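Local coordinates for protein putative malic enzyme ((S)-malate:NAD+ oxidoreductase (decarboxylating)) (Streptococcus pyogenes, PDB 2A9F) that probably catalyses the NAD-dependent oxidative decarboxylation of (S)-malate, aided by a divalent metal ion such as magnesium or manganese, at residues A[68-73]-A[93-98]. Sequence-based numbering, arbitrary orientation.
Sequences VAVISD and EGKAAL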
ATOM      1  N   VAL A  68      -6.138  -3.305   5.460  1.00 39.39           N
ATOM      2  CA  VAL A  68      -5.396  -4.533   5.319  1.00 38.11           C
ATOM      3  C   VAL A  68      -4.706  -4.517   3.965  1.00 37.96           C
ATOM      4  O   VAL A  68      -5.154  -3.864   3.020  1.00 36.90           O
ATOM      5  CB  VAL A  68      -6.335  -5.747   5.398  1.00 37.46           C
ATOM      6  CG1 VAL A  68      -5.573  -7.010   5.110  1.00 40.64           C
ATOM      7  CG2 VAL A  68      -6.939  -5.837   6.796  1.00 35.65           C
ATOM      8  N   ALA A  69      -3.589  -5.215   3.881  1.00 38.13           N
ATOM      9  CA  ALA A  69      -2.882  -5.294   2.628  1.00 37.03           C
ATOM     10  C   ALA A  69      -3.151  -6.665   2.001  1.00 37.26           C
ATOM     11  O   ALA A  69      -3.230  -7.680   2.694  1.00 35.39           O
ATOM     12  CB  ALA A  69      -1.394  -5.095   2.862  1.00 39.43           C
ATOM     13  N   VAL A  70      -3.335  -6.679   0.691  1.00 37.81           N
ATOM     14  CA  VAL A  70      -3.537  -7.920  -0.020  1.00 39.07           C
ATOM     15  C   VAL A  70      -2.222  -8.069  -0.779  1.00 41.89           C
ATOM     16  O   VAL A  70      -1.935  -7.301  -1.699  1.00 41.26           O
ATOM     17  CB  VAL A  70      -4.701  -7.807  -0.981  1.00 39.43           C
ATOM     18  CG1 VAL A  70      -4.968  -9.151  -1.631  1.00 38.98           C
ATOM     19  CG2 VAL A  70      -5.922  -7.295  -0.228  1.00 38.69           C
ATOM     20  N   ILE A  71      -1.415  -9.046  -0.376  1.00 43.40           N
ATOM     21  CA  ILE A  71      -0.101  -9.240  -0.980  1.00 44.22           C
ATOM     22  C   ILE A  71       0.108 -10.559  -1.715  1.00 45.68           C
ATOM     23  O   ILE A  71      -0.324 -11.622  -1.264  1.00 45.96           O
ATOM     24  CB  ILE A  71       0.998  -9.104   0.098  1.00 44.24           C
ATOM     25  CG1 ILE A  71       0.797  -7.811   0.891  1.00 44.01           C
ATOM     26  CG2 ILE A  71       2.359  -9.075  -0.545  1.00 41.71           C
ATOM     27  CD1 ILE A  71       1.650  -7.729   2.132  1.00 44.93           C
ATOM     28  N   SER A  72       0.800 -10.463  -2.851  1.00 45.60           N
ATOM     29  CA  SER A  72       1.120 -11.602  -3.710  1.00 44.10           C
ATOM     30  C   SER A  72       2.396 -11.333  -4.499  1.00 46.13           C
ATOM     31  O   SER A  72       2.872 -10.190  -4.586  1.00 46.66           O
ATOM     32  CB  SER A  72      -0.029 -11.850  -4.693  1.00 42.78           C
ATOM     33  OG  SER A  72       0.429 -12.380  -5.928  1.00 40.36           O
ATOM     34  N   ASP A  73       2.947 -12.394  -5.077  1.00 46.71           N
ATOM     35  CA  ASP A  73       4.148 -12.289  -5.904  1.00 45.92           C
ATOM     36  C   ASP A  73       3.778 -12.725  -7.319  1.00 44.90           C
ATOM     37  O   ASP A  73       4.648 -12.898  -8.172  1.00 45.02           O
ATOM     38  CB  ASP A  73       5.246 -13.189  -5.368  1.00 46.00           C
ATOM     39  CG  ASP A  73       4.764 -14.580  -5.150  1.00 45.72           C
ATOM     40  OD1 ASP A  73       3.785 -14.958  -5.826  1.00 45.41           O
ATOM     41  OD2 ASP A  73       5.346 -15.299  -4.317  1.00 48.64           O
ATOM     42  N   GLU A  93      -6.587  -6.353  -6.669  1.00 46.22           N
ATOM     43  CA  GLU A  93      -7.423  -5.212  -6.393  1.00 48.93           C
ATOM     44  C   GLU A  93      -8.892  -5.627  -6.459  1.00 48.84           C
ATOM     45  O   GLU A  93      -9.756  -4.988  -5.858  1.00 46.10           O
ATOM     46  CB  GLU A  93      -7.079  -4.036  -7.314  1.00 50.82           C
ATOM     47  CG  GLU A  93      -7.158  -4.268  -8.784  1.00 54.43           C
ATOM     48  CD  GLU A  93      -6.480  -3.130  -9.554  1.00 56.71           C
ATOM     49  OE1 GLU A  93      -5.234  -3.009  -9.481  1.00 53.13           O
ATOM     50  OE2 GLU A  93      -7.196  -2.351 -10.224  1.00 59.05           O
ATOM     51  N   GLY A  94      -9.168  -6.722  -7.158  1.00 49.57           N
ATOM     52  CA  GLY A  94     -10.533  -7.205  -7.214  1.00 48.71           C
ATOM     53  C   GLY A  94     -10.831  -7.744  -5.827  1.00 47.50           C
ATOM     54  O   GLY A  94     -11.887  -7.510  -5.233  1.00 46.63           O
ATOM     55  N   LYS A  95      -9.851  -8.463  -5.302  1.00 46.39           N
ATOM     56  CA  LYS A  95      -9.955  -9.041  -3.984  1.00 45.37           C
ATOM     57  C   LYS A  95     -10.166  -7.930  -2.956  1.00 43.39           C
ATOM     58  O   LYS A  95     -10.954  -8.087  -2.023  1.00 40.12           O
ATOM     59  CB  LYS A  95      -8.678  -9.817  -3.661  1.00 47.78           C
ATOM     60  CG  LYS A  95      -8.784 -10.722  -2.440  1.00 50.77           C
ATOM     61  CD  LYS A  95      -9.559 -11.988  -2.756  1.00 53.71           C
ATOM     62  CE  LYS A  95      -9.341 -13.055  -1.688  1.00 54.47           C
ATOM     63  NZ  LYS A  95      -9.710 -14.394  -2.240  1.00 55.66           N
ATOM     64  N   ALA A  96      -9.457  -6.815  -3.129  1.00 40.99           N
ATOM     65  CA  ALA A  96      -9.575  -5.689  -2.212  1.00 41.20           C
ATOM     66  C   ALA A  96     -10.922  -4.988  -2.338  1.00 40.65           C
ATOM     67  O   ALA A  96     -11.425  -4.410  -1.366  1.00 40.96           O
ATOM     68  CB  ALA A  96      -8.436  -4.683  -2.433  1.00 41.00           C
ATOM     69  N   ALA A  97     -11.521  -5.028  -3.516  1.00 39.66           N
ATOM     70  CA  ALA A  97     -12.818  -4.376  -3.664  1.00 39.77           C
ATOM     71  C   ALA A  97     -13.880  -5.182  -2.896  1.00 40.94           C
ATOM     72  O   ALA A  97     -14.905  -4.623  -2.458  1.00 38.70           O
ATOM     73  CB  ALA A  97     -13.199  -4.249  -5.139  1.00 37.25           C
ATOM     74  N   LEU A  98     -13.632  -6.483  -2.721  1.00 37.93           N
ATOM     75  CA  LEU A  98     -14.560  -7.317  -1.988  1.00 37.03           C
ATOM     76  C   LEU A  98     -14.445  -6.995  -0.517  1.00 37.75           C
ATOM     77  O   LEU A  98     -15.457  -6.880   0.186  1.00 38.54           O
ATOM     78  CB  LEU A  98     -14.269  -8.794  -2.222  1.00 37.80           C
ATOM     79  CG  LEU A  98     -14.405  -9.230  -3.687  1.00 39.39           C
ATOM     80  CD1 LEU A  98     -14.269 -10.729  -3.773  1.00 37.40           C
ATOM     81  CD2 LEU A  98     -15.749  -8.788  -4.259  1.00 39.58           C
TER
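Val-70 meets the helix through its two methyl groups, one to each of two successive residues: CG2 of Val-70 touches CB of Ala-96 and CG1 of Val-70 touches CG of Lys-95, each at 4.2 Å. With CG1 anti to the backbone N (chi1 -175°), the branched side chain turns both methyls to the helix. A beta-branched residue suits the strand, while the short methyl of Ala-96 lets the helix lie close, the CA atoms of Val-70 and Ala-96 being 6.8 Å apart. Ala-107 touches both of these side chains, extending the apolar layer to the next strand.

Strand 67-72, helix 85-102 and strand 106-111 form a beta-alpha-beta unit of the parallel sheet in the N-terminal domain, and this contact seats the helix on the first strand of the unit.

No hydrogen bond joins the two segments; the charge of Lys-95, the predicted proton acceptor, is spent beyond them. Its chain bends at CG (chi2 77°) and runs on toward the magnesium ion. NZ forms a salt bridge with Asp-162 and a long, weak ion pair with the metal ligand Glu-137. A weak hydrogen bond links NZ with OH of Tyr-40, the predicted catalytic proton donor, of the second subunit.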